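Local structure of SusD homolog (Bacteroides ovatus, 4F53) at residues S65-G70 and G312-W317; F254-S259 and S321-V326; D284-G289 and G298-V303; V303-G308 and S316-S321. The protein probably binds glycans, perhaps mucin O-glycans, at the bacterial surface as a SusD-type outer-membrane lipoprotein with a TPR-like helical fold. All blocks are in the same frame, centred on the assembly; numbering follows the deposited sequence.

Contact 1. Residues S65-G70 and G312-W317; sequences SNLGTG and GQYNSW
Leu67 lays its CD2 methyl obliquely across the root of Tyr314, 3.6 Å from Tyr314 CB, where two surface loops of the SusD fold meet. On the first loop, Asn66 builds an Asx turn: its OD1 accepts from Gly68 N at 3.0 Å, with the donor well above the carbonyl plane. With Tyr314 CG anti to its carbonyl carbon (chi1 -76°), the ring reaches along the other loop's backbone, past Asn66 O and on toward Ser65. Asn66 O approaches Tyr314 CE1 to 3.5 Å, and Ser65 CA sits by CE2; both come in obliquely. The second leucine branch, CD1, turns to the carbonyl oxygen of Ser316.

Water supplies the polar links. One molecule joins Tyr314 OH to Asn66 N, and the same hydroxyl makes a weak bond to Asp64 O. Further ties come from outside the two segments: Ser65 OG bonds Ser259 O, and Asn315 ND2 bonds Tyr404 O. At the far end of the contact a second water has three bonds, giving hydrogens to Asn66 O at 2.8 Å and to Gly68 O at 2.9 Å, and accepting one from Gly312 N at 2.9 Å.

Contact 2. Residues F254-S259 and S321-V326; sequences FMVLWS and SSCMKV
The carbonyl oxygen of Met255, near the end of helix 250-257, accepts a hydrogen bond from Arg262 NH1 and has Cys323 SG 3.5 Å away. It belongs to a wider, pi-type turn at 254-257, after which Ser259 leaves the helix with positive phi; Ser259 OG is tied to the same arginine through NH2. Against this helix end lies the extended loop 321-326, and the contact between them is mainly apolar.

Met255, a selenomethionine, does most of the touching. Its CG lies 3.7 Å from Met324 CB, and the bend at chi2 (-89°) brings SE to 3.8 Å from the same Met324 CB. Met324, also a selenomethionine, crosses it at about a right angle, then runs out extended, away from residues 254-259, toward Phe439 and Pro440. Cys323 SG, anti to the backbone N (chi1 -173°), rests 3.7 Å from Met255 CB and somewhat farther from Val256 CG2.

Outside the pair, Ala261 and Ile263 of strand 261-263 pack on Met255, while Trp251, earlier on the same helix, touches both Met324 and Val326. At the exposed end of the contact, Val256 and Val326 slide past each other in opposite directions, Val256 CG2 lying 3.9 Å from Val326 CG1 and equally far from Val326 O.

Contact 3. Residues D284-G289 and G298-V303; sequences DKSTFG and GEESYV
The Tyr302 ring carries Lys285 on one face: Lys285 CG sits 3.8 Å from the ring centroid and 12° off the normal, a CH-pi contact, and the extended lysine chain continues over the ring to bring CE near CE2. The other ring, Phe288, meets Val303 CG1 at its edge, 3.9 Å from CE2. The third flat group, the Glu300 carboxylate, lies close to parallel with the Phe288 ring, their planes 17° apart, with OE1 approaching the ring obliquely.

Between them the two chains run roughly antiparallel, and Ser286 clasps Ser301 twice. Ser286 N donates to Ser301 O at 2.8 Å, while Ser301 N donates to Ser286 OG at 3.0 Å, so a side chain stands in for a backbone carbonyl. The same hydroxyl passes its own hydrogen to the anti lone pair of Glu300 OE1 at 2.7 Å. A bend at chi2 (-67°) folds Glu300 back to the helix start. There OE1 takes Phe288 N at 3.0 Å, on the syn side and somewhat out of plane, and OE2 takes Gly289 N on its syn lone pair at 2.8 Å.

Four bonds thus fix the hydroxyl and carboxylate together, and the helix end would probably favour the ionised acid. Thr287, at the N-cap position, makes no capping bond with its side chain; instead this is a helix N-terminus capped by a glutamate side chain from the returning loop, in a surface loop region of the SusD fold.

Contact 4. Residues V303-G308 and S316-S321; sequences VGLRRG and SWSQGS
Gly304 and Ser321 bring their CA atoms to 5.3 Å, with the extended segment 303-308 running past the end of a short 3-10 turn at 318-320. That turn has Gly320 N bonded to Trp317 O and, more loosely, Ser321 N bonded to Ser318 O.

Ser321 points toward residues 303-308 and its hydroxyl has two polar partners. OG stands beside its own backbone N, anti to the carbonyl carbon (chi1 -58°), which turns it back along the turn to donate to Ser318 O at 2.8 Å. Both the hydroxyl and the amide of Ser321 reach that oxygen from the same face of its plane. In the other direction a water bridges the segments, giving one hydrogen to Ser321 OG at 2.8 Å and one to Gly304 O, also at 2.8 Å.

Both segments belong to the long loop that separates helix 288-291 from strand 332-335 in this SusD-like protein. Leu305 joins its segment to the region around strand 261-263 by backbone bonds with Ile263 and Ala265, and Arg307 makes a salt bridge with Asp266.

The apolar side of the contact is Leu305, lying alongside the buried serine hydroxyls. Its CB comes 3.6 Å from Ser321 OG, and its CD1 branch lies 3.7 Å from the same oxygen. CD1 also touches Ser318 at CB and OG, the latter 3.9 Å away; Ser318 OG itself is bonded to Asn315 O. Nearer the start of the segment, Val303 O faces the backbone of Ser321, 3.7 Å from its CA.

Overall arrangement
All four contacts lie on the same side of the chain's centre, around the loop that runs from helix 288-291 to strand 332-335. Contact 4 sits among the others, its centre about 10 Å from those of contacts 1 and 3 and about 11 Å from that of contact 2. It shares Val303 with contact 3, Ser321 with contact 2, and Ser316 and Trp317 with contact 1. Polar ties add to this: Gln319 NE2 to Ser65 O, Thr287 N to Gly320 O at 2.7 Å, and Ser322 OG to Asp284 O. A glycerol, probably from crystallisation, lies about 4 Å from the Asn66 side chain in contact 1; whether it marks a glycan pocket is unproven.

Contact 1. Residues S65-G70 and G312-W317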
loop_
_atom_site.group_PDB
_atom_site.type_symbol
_atom_site.label_atom_id
_atom_site.label_comp_id
_atom_site.label_asym_id
_atom_site.label_seq_id
_atom_site.Cartn_x
_atom_site.Cartn_y
_atom_site.Cartn_z
ATOM N N SER A 65 12.288 5.160 13.352
ATOM C CA SER A 65 13.622 5.417 13.926
ATOM C C SER A 65 13.640 6.725 14.743
ATOM O O SER A 65 14.648 7.424 14.775
ATOM C CB SER A 65 14.670 5.469 12.817
ATOM O OG SER A 65 14.335 6.463 11.865
ATOM N N ASN A 66 12.518 7.063 15.375
ATOM C CA ASN A 66 12.430 8.244 16.216
ATOM C C ASN A 66 12.983 7.865 17.611
ATOM O O ASN A 66 12.462 6.954 18.267
ATOM C CB ASN A 66 10.984 8.760 16.272
ATOM C CG ASN A 66 10.796 9.969 17.147
ATOM O OD1 ASN A 66 10.844 9.887 18.363
ATOM N ND2 ASN A 66 10.566 11.115 16.549
ATOM N N LEU A 67 14.051 8.550 18.040
ATOM C CA LEU A 67 14.739 8.250 19.300
ATOM C C LEU A 67 14.191 9.062 20.489
ATOM O O LEU A 67 14.714 8.945 21.593
ATOM C CB LEU A 67 16.261 8.489 19.141
ATOM C CG LEU A 67 16.937 7.907 17.886
ATOM C CD1 LEU A 67 18.403 8.327 17.801
ATOM C CD2 LEU A 67 16.773 6.391 17.799
ATOM N N GLY A 68 13.133 9.838 20.263
ATOM C CA GLY A 68 12.506 10.656 21.294
ATOM C C GLY A 68 11.590 9.903 22.247
ATOM O O GLY A 68 11.370 8.688 22.114
ATOM N N THR A 69 11.038 10.655 23.211
ATOM C CA THR A 69 10.106 10.166 24.237
ATOM C C THR A 69 8.696 10.778 24.065
ATOM O O THR A 69 7.802 10.460 24.848
ATOM C CB THR A 69 10.663 10.484 25.653
ATOM O OG1 THR A 69 11.119 11.847 25.695
ATOM C CG2 THR A 69 11.770 9.513 26.079
ATOM N N GLY A 70 8.525 11.627 23.051
ATOM C CA GLY A 70 7.272 12.310 22.736
ATOM C C GLY A 70 6.130 11.428 22.271
ATOM O O GLY A 70 4.965 11.773 22.493
ATOM N N GLY A 312 11.522 4.322 23.040
ATOM C CA GLY A 312 12.403 4.423 24.196
ATOM C C GLY A 312 13.393 3.282 24.317
ATOM O O GLY A 312 14.196 3.274 25.246
ATOM N N GLN A 313 13.359 2.305 23.389
ATOM C CA GLN A 313 14.222 1.116 23.449
ATOM C C GLN A 313 15.068 0.937 22.194
ATOM O O GLN A 313 15.350 -0.188 21.783
ATOM C CB GLN A 313 13.379 -0.140 23.710
ATOM C CG GLN A 313 12.772 -0.120 25.107
ATOM C CD GLN A 313 11.942 -1.322 25.443
ATOM O OE1 GLN A 313 11.591 -2.148 24.597
ATOM N NE2 GLN A 313 11.588 -1.435 26.707
ATOM N N TYR A 314 15.497 2.058 21.605
ATOM C CA TYR A 314 16.346 2.066 20.413
ATOM C C TYR A 314 17.794 2.174 20.780
ATOM O O TYR A 314 18.137 2.912 21.715
ATOM C CB TYR A 314 16.013 3.272 19.532
ATOM C CG TYR A 314 14.737 3.149 18.743
ATOM C CD1 TYR A 314 13.516 3.560 19.284
ATOM C CD2 TYR A 314 14.747 2.679 17.438
ATOM C CE1 TYR A 314 12.331 3.447 18.556
ATOM C CE2 TYR A 314 13.574 2.566 16.701
ATOM C CZ TYR A 314 12.371 2.958 17.263
ATOM O OH TYR A 314 11.232 2.878 16.531
ATOM N N ASN A 315 18.664 1.520 19.993
ATOM C CA ASN A 315 20.103 1.735 20.134
ATOM C C ASN A 315 20.351 3.167 19.622
ATOM O O ASN A 315 19.694 3.559 18.649
ATOM C CB ASN A 315 20.871 0.688 19.331
ATOM C CG ASN A 315 21.057 -0.625 20.044
ATOM O OD1 ASN A 315 21.262 -0.689 21.262
ATOM N ND2 ASN A 315 21.059 -1.700 19.280
ATOM N N SER A 316 21.196 3.966 20.293
ATOM C CA SER A 316 21.418 5.382 19.915
ATOM C C SER A 316 21.957 5.595 18.481
ATOM O O SER A 316 21.873 6.722 17.990
ATOM C CB SER A 316 22.341 6.087 20.906
ATOM O OG SER A 316 23.649 5.545 20.859
ATOM N N TRP A 317 22.500 4.552 17.826
ATOM C CA TRP A 317 23.041 4.690 16.467
ATOM C C TRP A 317 22.085 4.189 15.385
ATOM O O TRP A 317 22.479 4.133 14.220
ATOM C CB TRP A 317 24.404 3.977 16.330
ATOM C CG TRP A 317 25.481 4.493 17.247
ATOM C CD1 TRP A 317 25.457 5.637 17.989
ATOM C CD2 TRP A 317 26.743 3.872 17.507
ATOM N NE1 TRP A 317 26.594 5.737 18.739
ATOM C CE2 TRP A 317 27.416 4.676 18.451
ATOM C CE3 TRP A 317 27.382 2.720 17.020
ATOM C CZ2 TRP A 317 28.700 4.361 18.927
ATOM C CZ3 TRP A 317 28.642 2.396 17.507
ATOM C CH2 TRP A 317 29.288 3.208 18.450
HETATM O O HOH W 1 10.202 5.448 16.455
HETATM O O HOH W 2 12.338 6.243 21.005
#

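Contact 2. Residues F254-S259 and S321-V326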
loop_
_atom_site.group_PDB
_atom_site.type_symbol
_atom_site.label_atom_id
_atom_site.label_comp_id
_atom_site.label_asym_id
_atom_site.label_seq_id
_atom_site.Cartn_x
_atom_site.Cartn_y
_atom_site.Cartn_z
ATOM N N PHE A 254 10.339 12.423 6.095
ATOM C CA PHE A 254 10.326 11.256 7.001
ATOM C C PHE A 254 11.665 10.589 7.091
ATOM O O PHE A 254 12.114 10.282 8.194
ATOM C CB PHE A 254 9.276 10.203 6.613
ATOM C CG PHE A 254 7.917 10.731 6.219
ATOM C CD1 PHE A 254 7.405 11.891 6.800
ATOM C CD2 PHE A 254 7.140 10.055 5.280
ATOM C CE1 PHE A 254 6.174 12.409 6.392
ATOM C CE2 PHE A 254 5.891 10.548 4.905
ATOM C CZ PHE A 254 5.420 11.726 5.459
HETATM N N MSE A 255 12.308 10.393 5.939
HETATM C CA MSE A 255 13.571 9.688 5.886
HETATM C C MSE A 255 14.796 10.605 6.051
HETATM O O MSE A 255 15.588 10.425 6.979
HETATM C CB MSE A 255 13.655 8.915 4.543
HETATM C CG MSE A 255 12.561 7.831 4.387
HETATM SE SE MSE A 255 13.197 6.138 5.140
HETATM C CE MSE A 255 11.794 4.938 4.613
ATOM N N VAL A 256 14.978 11.552 5.130
ATOM C CA VAL A 256 16.202 12.342 5.070
ATOM C C VAL A 256 16.234 13.488 6.093
ATOM O O VAL A 256 17.149 13.513 6.919
ATOM C CB VAL A 256 16.496 12.844 3.623
ATOM C CG1 VAL A 256 17.834 13.563 3.568
ATOM C CG2 VAL A 256 16.481 11.688 2.625
ATOM N N LEU A 257 15.280 14.422 6.037
ATOM C CA LEU A 257 15.300 15.580 6.925
ATOM C C LEU A 257 15.060 15.242 8.408
ATOM O O LEU A 257 15.861 15.654 9.247
ATOM C CB LEU A 257 14.282 16.638 6.468
ATOM C CG LEU A 257 14.512 18.063 6.988
ATOM C CD1 LEU A 257 15.762 18.657 6.385
ATOM C CD2 LEU A 257 13.333 18.952 6.653
ATOM N N TRP A 258 13.956 14.556 8.743
ATOM C CA TRP A 258 13.627 14.304 10.153
ATOM C C TRP A 258 14.239 13.037 10.707
ATOM O O TRP A 258 14.386 12.942 11.923
ATOM C CB TRP A 258 12.116 14.245 10.360
ATOM C CG TRP A 258 11.355 15.421 9.823
ATOM C CD1 TRP A 258 11.810 16.699 9.661
ATOM C CD2 TRP A 258 9.959 15.449 9.510
ATOM N NE1 TRP A 258 10.804 17.501 9.175
ATOM C CE2 TRP A 258 9.651 16.764 9.090
ATOM C CE3 TRP A 258 8.947 14.479 9.503
ATOM C CZ2 TRP A 258 8.363 17.138 8.690
ATOM C CZ3 TRP A 258 7.679 14.849 9.093
ATOM C CH2 TRP A 258 7.396 16.164 8.696
ATOM N N SER A 259 14.554 12.046 9.844
ATOM C CA SER A 259 15.106 10.744 10.243
ATOM C C SER A 259 14.154 10.017 11.230
ATOM O O SER A 259 14.601 9.289 12.116
ATOM C CB SER A 259 16.521 10.885 10.813
ATOM O OG SER A 259 17.427 11.303 9.808
ATOM N N SER A 321 21.138 3.280 10.092
ATOM C CA SER A 321 20.519 2.256 9.227
ATOM C C SER A 321 20.254 2.835 7.846
ATOM O O SER A 321 20.119 4.056 7.722
ATOM C CB SER A 321 19.212 1.747 9.836
ATOM O OG SER A 321 19.443 1.213 11.128
ATOM N N SER A 322 20.169 1.970 6.816
ATOM C CA SER A 322 19.879 2.368 5.426
ATOM C C SER A 322 18.653 3.271 5.363
ATOM O O SER A 322 17.643 3.026 6.031
ATOM C CB SER A 322 19.686 1.150 4.527
ATOM O OG SER A 322 20.947 0.599 4.176
ATOM N N CYS A 323 18.795 4.354 4.595
ATOM C CA CYS A 323 17.806 5.406 4.403
ATOM C C CYS A 323 17.383 5.448 2.941
ATOM O O CYS A 323 18.213 5.272 2.044
ATOM C CB CYS A 323 18.403 6.740 4.846
ATOM S SG CYS A 323 17.229 8.120 4.847
HETATM N N MSE A 324 16.086 5.725 2.704
HETATM C CA MSE A 324 15.526 5.843 1.350
HETATM C C MSE A 324 16.283 6.890 0.562
HETATM O O MSE A 324 16.695 7.909 1.124
HETATM C CB MSE A 324 14.034 6.219 1.446
HETATM C CG MSE A 324 13.262 6.215 0.135
HETATM SE SE MSE A 324 11.364 6.533 0.541
HETATM C CE MSE A 324 10.686 6.739 -1.280
ATOM N N LYS A 325 16.491 6.620 -0.732
ATOM C CA LYS A 325 17.094 7.560 -1.687
ATOM C C LYS A 325 15.932 8.385 -2.181
ATOM O O LYS A 325 15.034 7.832 -2.821
ATOM C CB LYS A 325 17.816 6.796 -2.821
ATOM C CG LYS A 325 18.996 7.539 -3.414
ATOM C CD LYS A 325 19.809 6.675 -4.378
ATOM C CE LYS A 325 20.674 5.674 -3.642
ATOM N NZ LYS A 325 21.910 5.321 -4.406
ATOM N N VAL A 326 15.834 9.653 -1.775
ATOM C CA VAL A 326 14.643 10.455 -2.129
ATOM C C VAL A 326 14.949 11.933 -2.054
ATOM O O VAL A 326 15.663 12.359 -1.143
ATOM C CB VAL A 326 13.410 10.068 -1.224
ATOM C CG1 VAL A 326 13.688 10.265 0.274
ATOM C CG2 VAL A 326 12.104 10.755 -1.660
#

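Contact 3. Residues D284-G289 and G298-V303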
loop_
_atom_site.group_PDB
_atom_site.type_symbol
_atom_site.label_atom_id
_atom_site.label_comp_id
_atom_site.label_asym_id
_atom_site.label_seq_id
_atom_site.Cartn_x
_atom_site.Cartn_y
_atom_site.Cartn_z
ATOM N N ASP A 284 20.140 3.891 0.377
ATOM C CA ASP A 284 21.579 4.010 0.516
ATOM C C ASP A 284 22.139 3.012 1.505
ATOM O O ASP A 284 21.409 2.434 2.297
ATOM C CB ASP A 284 21.931 5.430 0.994
ATOM C CG ASP A 284 21.836 6.505 -0.072
ATOM O OD1 ASP A 284 22.384 6.299 -1.162
ATOM O OD2 ASP A 284 21.333 7.602 0.239
ATOM N N LYS A 285 23.465 2.850 1.489
ATOM C CA LYS A 285 24.157 2.031 2.473
ATOM C C LYS A 285 24.095 2.767 3.827
ATOM O O LYS A 285 23.800 3.974 3.897
ATOM C CB LYS A 285 25.600 1.736 2.040
ATOM C CG LYS A 285 25.660 0.887 0.775
ATOM C CD LYS A 285 26.990 0.205 0.624
ATOM C CE LYS A 285 27.087 -0.478 -0.718
ATOM N NZ LYS A 285 28.437 -1.052 -0.942
ATOM N N SER A 286 24.293 2.015 4.889
ATOM C CA SER A 286 24.276 2.500 6.267
ATOM C C SER A 286 25.339 3.600 6.492
ATOM O O SER A 286 26.308 3.683 5.744
ATOM C CB SER A 286 24.501 1.330 7.215
ATOM O OG SER A 286 25.751 0.718 6.941
ATOM N N THR A 287 25.128 4.467 7.501
ATOM C CA THR A 287 26.027 5.580 7.823
ATOM C C THR A 287 26.343 5.539 9.338
ATOM O O THR A 287 26.281 6.569 10.026
ATOM C CB THR A 287 25.369 6.923 7.393
ATOM O OG1 THR A 287 24.180 7.090 8.157
ATOM C CG2 THR A 287 25.010 6.987 5.899
ATOM N N PHE A 288 26.620 4.327 9.863
ATOM C CA PHE A 288 26.906 4.122 11.283
ATOM C C PHE A 288 28.168 4.883 11.733
ATOM O O PHE A 288 28.191 5.390 12.850
ATOM C CB PHE A 288 27.014 2.632 11.620
ATOM C CG PHE A 288 25.704 1.894 11.499
ATOM C CD1 PHE A 288 24.606 2.266 12.261
ATOM C CD2 PHE A 288 25.569 0.821 10.624
ATOM C CE1 PHE A 288 23.401 1.578 12.156
ATOM C CE2 PHE A 288 24.363 0.134 10.526
ATOM C CZ PHE A 288 23.287 0.520 11.289
ATOM N N GLY A 289 29.172 4.981 10.862
ATOM C CA GLY A 289 30.394 5.715 11.147
ATOM C C GLY A 289 30.149 7.192 11.391
ATOM O O GLY A 289 30.737 7.777 12.301
ATOM N N GLY A 298 32.194 -1.862 12.883
ATOM C CA GLY A 298 31.749 -2.715 11.790
ATOM C C GLY A 298 31.978 -2.107 10.417
ATOM O O GLY A 298 32.750 -1.157 10.257
ATOM N N GLU A 299 31.276 -2.648 9.429
ATOM C CA GLU A 299 31.313 -2.214 8.033
ATOM C C GLU A 299 29.980 -1.570 7.648
ATOM O O GLU A 299 28.963 -1.815 8.307
ATOM C CB GLU A 299 31.594 -3.420 7.110
ATOM C CG GLU A 299 32.898 -4.159 7.413
ATOM C CD GLU A 299 32.818 -5.622 7.837
ATOM O OE1 GLU A 299 31.769 -6.274 7.609
ATOM O OE2 GLU A 299 33.825 -6.121 8.391
ATOM N N GLU A 300 29.981 -0.746 6.593
ATOM C CA GLU A 300 28.743 -0.156 6.060
ATOM C C GLU A 300 28.196 -1.069 4.974
ATOM O O GLU A 300 28.977 -1.642 4.217
ATOM C CB GLU A 300 28.946 1.280 5.528
ATOM C CG GLU A 300 29.598 2.244 6.521
ATOM C CD GLU A 300 28.888 2.678 7.795
ATOM O OE1 GLU A 300 27.777 2.182 8.085
ATOM O OE2 GLU A 300 29.466 3.527 8.514
ATOM N N SER A 301 26.858 -1.244 4.924
ATOM C CA SER A 301 26.201 -2.104 3.926
ATOM C C SER A 301 24.767 -1.699 3.751
ATOM O O SER A 301 24.312 -0.768 4.413
ATOM C CB SER A 301 26.268 -3.563 4.377
ATOM O OG SER A 301 25.631 -3.722 5.634
ATOM N N TYR A 302 24.034 -2.411 2.902
ATOM C CA TYR A 302 22.581 -2.217 2.789
ATOM C C TYR A 302 21.964 -2.978 3.942
ATOM O O TYR A 302 22.013 -4.214 3.957
ATOM C CB TYR A 302 22.041 -2.692 1.444
ATOM C CG TYR A 302 22.508 -1.847 0.287
ATOM C CD1 TYR A 302 22.062 -0.532 0.129
ATOM C CD2 TYR A 302 23.353 -2.371 -0.688
ATOM C CE1 TYR A 302 22.436 0.233 -0.976
ATOM C CE2 TYR A 302 23.709 -1.621 -1.815
ATOM C CZ TYR A 302 23.255 -0.317 -1.944
ATOM O OH TYR A 302 23.639 0.456 -3.011
ATOM N N VAL A 303 21.516 -2.247 4.981
ATOM C CA VAL A 303 20.992 -2.892 6.172
ATOM C C VAL A 303 19.933 -1.988 6.821
ATOM O O VAL A 303 20.198 -0.839 7.179
ATOM C CB VAL A 303 22.116 -3.335 7.153
ATOM C CG1 VAL A 303 22.993 -2.160 7.635
ATOM C CG2 VAL A 303 21.549 -4.156 8.316
#

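Contact 4. Residues V303-G308 and S316-S321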
loop_
_atom_site.group_PDB
_atom_site.type_symbol
_atom_site.label_atom_id
_atom_site.label_comp_id
_atom_site.label_asym_id
_atom_site.label_seq_id
_atom_site.Cartn_x
_atom_site.Cartn_y
_atom_site.Cartn_z
ATOM N N VAL A 303 21.516 -2.247 4.981
ATOM C CA VAL A 303 20.992 -2.892 6.172
ATOM C C VAL A 303 19.933 -1.988 6.821
ATOM O O VAL A 303 20.198 -0.839 7.179
ATOM C CB VAL A 303 22.116 -3.335 7.153
ATOM C CG1 VAL A 303 22.993 -2.160 7.635
ATOM C CG2 VAL A 303 21.549 -4.156 8.316
ATOM N N GLY A 304 18.732 -2.527 6.930
ATOM C CA GLY A 304 17.604 -1.818 7.498
ATOM C C GLY A 304 17.531 -1.933 8.998
ATOM O O GLY A 304 18.350 -2.607 9.630
ATOM N N LEU A 305 16.547 -1.265 9.572
ATOM C CA LEU A 305 16.313 -1.301 11.005
ATOM C C LEU A 305 15.115 -2.242 11.291
ATOM O O LEU A 305 14.208 -2.371 10.469
ATOM C CB LEU A 305 16.043 0.147 11.470
ATOM C CG LEU A 305 15.800 0.428 12.942
ATOM C CD1 LEU A 305 17.052 0.173 13.770
ATOM C CD2 LEU A 305 15.331 1.848 13.120
ATOM N N ARG A 306 15.139 -2.921 12.439
ATOM C CA ARG A 306 14.069 -3.809 12.842
ATOM C C ARG A 306 12.769 -3.003 13.048
ATOM O O ARG A 306 12.798 -1.925 13.667
ATOM C CB ARG A 306 14.466 -4.550 14.138
ATOM C CG ARG A 306 13.476 -5.618 14.608
ATOM C CD ARG A 306 13.520 -6.877 13.747
ATOM N NE ARG A 306 12.481 -7.823 14.152
ATOM C CZ ARG A 306 12.653 -8.778 15.055
ATOM N NH1 ARG A 306 13.837 -8.949 15.637
ATOM N NH2 ARG A 306 11.646 -9.561 15.395
ATOM N N ARG A 307 11.653 -3.500 12.486
ATOM C CA ARG A 307 10.341 -2.865 12.671
ATOM C C ARG A 307 9.789 -3.266 14.032
ATOM O O ARG A 307 10.058 -4.383 14.490
ATOM C CB ARG A 307 9.354 -3.268 11.566
ATOM C CG ARG A 307 9.722 -2.827 10.155
ATOM C CD ARG A 307 8.736 -3.397 9.135
ATOM N NE ARG A 307 8.833 -4.862 9.118
ATOM C CZ ARG A 307 7.895 -5.687 9.556
ATOM N NH1 ARG A 307 6.706 -5.219 9.917
ATOM N NH2 ARG A 307 8.121 -6.990 9.592
ATOM N N GLY A 308 9.012 -2.380 14.651
ATOM C CA GLY A 308 8.385 -2.671 15.928
ATOM C C GLY A 308 9.263 -2.541 17.155
ATOM O O GLY A 308 8.963 -3.156 18.180
ATOM N N SER A 316 21.196 3.966 20.293
ATOM C CA SER A 316 21.418 5.382 19.915
ATOM C C SER A 316 21.957 5.595 18.481
ATOM O O SER A 316 21.873 6.722 17.990
ATOM C CB SER A 316 22.341 6.087 20.906
ATOM O OG SER A 316 23.649 5.545 20.859
ATOM N N TRP A 317 22.500 4.552 17.826
ATOM C CA TRP A 317 23.041 4.690 16.467
ATOM C C TRP A 317 22.085 4.189 15.385
ATOM O O TRP A 317 22.479 4.133 14.220
ATOM C CB TRP A 317 24.404 3.977 16.330
ATOM C CG TRP A 317 25.481 4.493 17.247
ATOM C CD1 TRP A 317 25.457 5.637 17.989
ATOM C CD2 TRP A 317 26.743 3.872 17.507
ATOM N NE1 TRP A 317 26.594 5.737 18.739
ATOM C CE2 TRP A 317 27.416 4.676 18.451
ATOM C CE3 TRP A 317 27.382 2.720 17.020
ATOM C CZ2 TRP A 317 28.700 4.361 18.927
ATOM C CZ3 TRP A 317 28.642 2.396 17.507
ATOM C CH2 TRP A 317 29.288 3.208 18.450
ATOM N N SER A 318 20.815 3.902 15.753
ATOM C CA SER A 318 19.752 3.385 14.869
ATOM C C SER A 318 19.521 4.178 13.581
ATOM O O SER A 318 19.134 3.576 12.574
ATOM C CB SER A 318 18.425 3.292 15.616
ATOM O OG SER A 318 18.536 2.313 16.627
ATOM N N GLN A 319 19.744 5.503 13.588
ATOM C CA GLN A 319 19.500 6.302 12.371
ATOM C C GLN A 319 20.650 6.131 11.349
ATOM O O GLN A 319 20.511 6.560 10.215
ATOM C CB GLN A 319 19.204 7.763 12.698
ATOM C CG GLN A 319 17.941 7.915 13.566
ATOM C CD GLN A 319 17.651 9.333 14.001
ATOM O OE1 GLN A 319 18.477 10.238 13.882
ATOM N NE2 GLN A 319 16.446 9.566 14.484
ATOM N N GLY A 320 21.693 5.386 11.723
ATOM C CA GLY A 320 22.771 4.992 10.829
ATOM C C GLY A 320 22.323 3.899 9.859
ATOM O O GLY A 320 23.029 3.606 8.898
ATOM N N SER A 321 21.138 3.280 10.092
ATOM C CA SER A 321 20.519 2.256 9.227
ATOM C C SER A 321 20.254 2.835 7.846
ATOM O O SER A 321 20.119 4.056 7.722
ATOM C CB SER A 321 19.212 1.747 9.836
ATOM O OG SER A 321 19.443 1.213 11.128
HETATM O O HOH W 3 20.183 -1.453 11.478
#